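Local coordinates for protein beta-fructofuranosidase (Arabidopsis thaliana, PDB 2OXB) that hydrolyses sucrose and 1-kestose, and to a lesser extent neokestose and levan, as a secreted cell-wall invertase of glycosyl hydrolase family 32, at residues Ser355-Tyr360 and Leu511-Tyr516. The protein carries 1 engineered substitution. Residues are numbered along the deposited sequence; the frame is centred on the assembly and turned at random.
Sequences SRLEVY and LFAFNY
Leu357 and Ala513 form the firm centre of an antiparallel strand pair: Leu357 N donates to Ala513 O at 2.9 Å, and Ala513 N returns a nearly straight bond (165°) to Leu357 O at 3.1 Å. The bonds between Ser355 and Asn515 are weak.

Leu357 and Val359 meet strand 344-351, and Val359 and Ala513 meet strand 521-530. This is the tightly packed side. Val359 lies alongside Leu511, its CB 3.9 Å from Leu511 CD2; branched aliphatic chains suit this layer, and small Ala513 packs against Leu526.

The other face is mixed, with Phe512 and Phe514 buried and Arg356 as its exposed part. With CG set between the backbone N and carbonyl carbon (chi1 56°), the arginine reaches out beside the Phe512 ring, NH1 3.2 Å from CE1 and the two planes 80° apart. Its long aliphatic stem passes Tyr516, whose OH sits at the edge of the guanidinium. Glu358 lays CG over one face of the Phe512 ring, and its carboxylate follows past the ring, OE1 3.9 Å from Phe512 CZ. With an alanine in place of Glu358, the ring face now overlaid by CG is likely to lose that cover and be more open to solvent.

Strand 406-415 continues the sheet beyond 510-515, with Met412 meeting Phe512 and Phe514. Strand 355-359 pairs in this sheet with 510-515 alone, which makes it an edge strand, and its packing on a second sheet marks the beta-sandwich of the C-terminal domain of family 32 glycosidases.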
ATOM      1  N   SER A 355     -32.468  -3.849   2.320  1.00 28.63           N
ATOM      2  CA  SER A 355     -32.510  -3.655   3.759  1.00 30.45           C
ATOM      3  C   SER A 355     -31.147  -3.289   4.331  1.00 32.77           C
ATOM      4  O   SER A 355     -30.141  -3.341   3.627  1.00 34.49           O
ATOM      5  CB  SER A 355     -33.041  -4.925   4.440  1.00 28.61           C
ATOM      6  OG  SER A 355     -32.073  -5.955   4.423  1.00 27.22           O
ATOM      7  N   ARG A 356     -31.126  -2.893   5.600  1.00 34.26           N
ATOM      8  CA  ARG A 356     -29.886  -2.537   6.285  1.00 36.01           C
ATOM      9  C   ARG A 356     -30.088  -2.570   7.794  1.00 36.48           C
ATOM     10  O   ARG A 356     -31.046  -1.999   8.321  1.00 36.85           O
ATOM     11  CB  ARG A 356     -29.402  -1.146   5.866  1.00 37.97           C
ATOM     12  CG  ARG A 356     -30.417  -0.053   6.084  1.00 43.53           C
ATOM     13  CD  ARG A 356     -29.878   1.332   5.736  1.00 47.21           C
ATOM     14  NE  ARG A 356     -30.887   2.374   5.952  1.00 51.23           N
ATOM     15  CZ  ARG A 356     -31.436   2.665   7.133  1.00 52.97           C
ATOM     16  NH1 ARG A 356     -31.075   1.996   8.223  1.00 53.89           N
ATOM     17  NH2 ARG A 356     -32.352   3.620   7.229  1.00 53.64           N
ATOM     18  N   LEU A 357     -29.197  -3.260   8.495  1.00 35.58           N
ATOM     19  CA  LEU A 357     -29.311  -3.326   9.940  1.00 34.29           C
ATOM     20  C   LEU A 357     -28.123  -2.576  10.524  1.00 34.16           C
ATOM     21  O   LEU A 357     -26.974  -2.776  10.125  1.00 33.80           O
ATOM     22  CB  LEU A 357     -29.345  -4.785  10.408  1.00 32.16           C
ATOM     23  CG  LEU A 357     -28.067  -5.607  10.382  1.00 32.49           C
ATOM     24  CD1 LEU A 357     -27.268  -5.338  11.642  1.00 29.77           C
ATOM     25  CD2 LEU A 357     -28.426  -7.080  10.297  1.00 33.22           C
ATOM     26  N   GLU A 358     -28.403  -1.689  11.459  1.00 33.76           N
ATOM     27  CA  GLU A 358     -27.332  -0.925  12.050  1.00 35.29           C
ATOM     28  C   GLU A 358     -26.519  -1.712  13.078  1.00 35.34           C
ATOM     29  O   GLU A 358     -27.014  -2.661  13.697  1.00 34.77           O
ATOM     30  CB  GLU A 358     -27.905   0.345  12.666  1.00 35.31           C
ATOM     31  CG  GLU A 358     -26.926   1.153  13.460  1.00 37.45           C
ATOM     32  CD  GLU A 358     -27.418   2.562  13.693  1.00 41.19           C
ATOM     33  OE1 GLU A 358     -28.654   2.772  13.639  1.00 42.37           O
ATOM     34  OE2 GLU A 358     -26.571   3.460  13.934  1.00 42.37           O
ATOM     35  N   VAL A 359     -25.252  -1.325  13.214  1.00 34.47           N
ATOM     36  CA  VAL A 359     -24.331  -1.930  14.170  1.00 34.26           C
ATOM     37  C   VAL A 359     -24.192  -0.845  15.233  1.00 34.45           C
ATOM     38  O   VAL A 359     -23.516   0.164  14.999  1.00 35.40           O
ATOM     39  CB  VAL A 359     -22.945  -2.195  13.533  1.00 33.84           C
ATOM     40  CG1 VAL A 359     -22.102  -3.069  14.458  1.00 33.33           C
ATOM     41  CG2 VAL A 359     -23.107  -2.850  12.178  1.00 33.20           C
ATOM     42  N   TYR A 360     -24.824  -1.062  16.390  1.00 33.04           N
ATOM     43  CA  TYR A 360     -24.853  -0.082  17.493  1.00 32.26           C
ATOM     44  C   TYR A 360     -23.610   0.223  18.364  1.00 34.11           C
ATOM     45  O   TYR A 360     -22.791   1.086  18.013  1.00 34.74           O
ATOM     46  CB  TYR A 360     -26.038  -0.405  18.424  1.00 27.76           C
ATOM     47  CG  TYR A 360     -27.421  -0.154  17.822  1.00 26.00           C
ATOM     48  CD1 TYR A 360     -28.293  -1.209  17.573  1.00 25.08           C
ATOM     49  CD2 TYR A 360     -27.868   1.146  17.539  1.00 24.30           C
ATOM     50  CE1 TYR A 360     -29.573  -0.985  17.064  1.00 24.03           C
ATOM     51  CE2 TYR A 360     -29.153   1.384  17.028  1.00 22.31           C
ATOM     52  CZ  TYR A 360     -30.003   0.309  16.794  1.00 23.79           C
ATOM     53  OH  TYR A 360     -31.284   0.509  16.307  1.00 20.63           O
ATOM     54  N   LEU A 511     -22.658   2.956  11.715  1.00 34.53           N
ATOM     55  CA  LEU A 511     -22.193   1.902  10.817  1.00 33.29           C
ATOM     56  C   LEU A 511     -23.450   1.305  10.217  1.00 32.81           C
ATOM     57  O   LEU A 511     -24.541   1.515  10.745  1.00 32.21           O
ATOM     58  CB  LEU A 511     -21.422   0.845  11.612  1.00 31.95           C
ATOM     59  CG  LEU A 511     -20.369   0.015  10.882  1.00 32.25           C
ATOM     60  CD1 LEU A 511     -19.372   0.938  10.179  1.00 32.59           C
ATOM     61  CD2 LEU A 511     -19.661  -0.882  11.884  1.00 31.35           C
ATOM     62  N   PHE A 512     -23.313   0.560   9.129  1.00 32.31           N
ATOM     63  CA  PHE A 512     -24.485  -0.014   8.494  1.00 33.02           C
ATOM     64  C   PHE A 512     -24.179  -1.192   7.607  1.00 34.24           C
ATOM     65  O   PHE A 512     -23.271  -1.142   6.779  1.00 35.28           O
ATOM     66  CB  PHE A 512     -25.205   1.045   7.653  1.00 32.28           C
ATOM     67  CG  PHE A 512     -26.090   1.961   8.450  1.00 32.48           C
ATOM     68  CD1 PHE A 512     -27.360   1.539   8.858  1.00 31.10           C
ATOM     69  CD2 PHE A 512     -25.649   3.239   8.811  1.00 30.25           C
ATOM     70  CE1 PHE A 512     -28.178   2.371   9.611  1.00 30.90           C
ATOM     71  CE2 PHE A 512     -26.452   4.081   9.565  1.00 30.78           C
ATOM     72  CZ  PHE A 512     -27.726   3.649   9.969  1.00 32.13           C
ATOM     73  N   ALA A 513     -24.947  -2.261   7.775  1.00 34.50           N
ATOM     74  CA  ALA A 513     -24.764  -3.429   6.938  1.00 34.05           C
ATOM     75  C   ALA A 513     -25.950  -3.388   6.006  1.00 34.12           C
ATOM     76  O   ALA A 513     -27.087  -3.511   6.454  1.00 33.73           O
ATOM     77  CB  ALA A 513     -24.784  -4.681   7.774  1.00 35.05           C
ATOM     78  N   PHE A 514     -25.698  -3.193   4.715  1.00 35.00           N
ATOM     79  CA  PHE A 514     -26.804  -3.124   3.765  1.00 35.97           C
ATOM     80  C   PHE A 514     -26.798  -4.142   2.615  1.00 35.39           C
ATOM     81  O   PHE A 514     -25.901  -4.977   2.483  1.00 34.83           O
ATOM     82  CB  PHE A 514     -26.926  -1.702   3.192  1.00 36.45           C
ATOM     83  CG  PHE A 514     -25.766  -1.279   2.336  1.00 40.07           C
ATOM     84  CD1 PHE A 514     -25.844  -0.120   1.570  1.00 41.38           C
ATOM     85  CD2 PHE A 514     -24.603  -2.042   2.275  1.00 41.69           C
ATOM     86  CE1 PHE A 514     -24.781   0.265   0.753  1.00 41.83           C
ATOM     87  CE2 PHE A 514     -23.536  -1.664   1.461  1.00 41.00           C
ATOM     88  CZ  PHE A 514     -23.626  -0.511   0.699  1.00 41.51           C
ATOM     89  N   ASN A 515     -27.842  -4.049   1.798  1.00 34.24           N
ATOM     90  CA  ASN A 515     -28.070  -4.906   0.644  1.00 32.34           C
ATOM     91  C   ASN A 515     -29.282  -4.295  -0.039  1.00 32.02           C
ATOM     92  O   ASN A 515     -30.416  -4.621   0.288  1.00 33.14           O
ATOM     93  CB  ASN A 515     -28.374  -6.344   1.091  1.00 30.58           C
ATOM     94  CG  ASN A 515     -29.000  -7.187  -0.012  1.00 30.99           C
ATOM     95  OD1 ASN A 515     -28.529  -7.207  -1.158  1.00 31.63           O
ATOM     96  ND2 ASN A 515     -30.064  -7.899   0.335  1.00 27.94           N
ATOM     97  N   TYR A 516     -29.033  -3.379  -0.963  1.00 32.22           N
ATOM     98  CA  TYR A 516     -30.107  -2.714  -1.679  1.00 33.52           C
ATOM     99  C   TYR A 516     -30.407  -3.416  -3.000  1.00 35.27           C
ATOM    100  O   TYR A 516     -31.161  -2.897  -3.829  1.00 35.75           O
ATOM    101  CB  TYR A 516     -29.729  -1.251  -1.934  1.00 33.83           C
ATOM    102  CG  TYR A 516     -29.840  -0.358  -0.716  1.00 34.58           C
ATOM    103  CD1 TYR A 516     -28.962   0.712  -0.527  1.00 35.43           C
ATOM    104  CD2 TYR A 516     -30.817  -0.581   0.248  1.00 34.02           C
ATOM    105  CE1 TYR A 516     -29.051   1.532   0.603  1.00 36.51           C
ATOM    106  CE2 TYR A 516     -30.918   0.228   1.375  1.00 36.70           C
ATOM    107  CZ  TYR A 516     -30.034   1.280   1.552  1.00 37.70           C
ATOM    108  OH  TYR A 516     -30.115   2.056   2.688  1.00 37.43           O
TER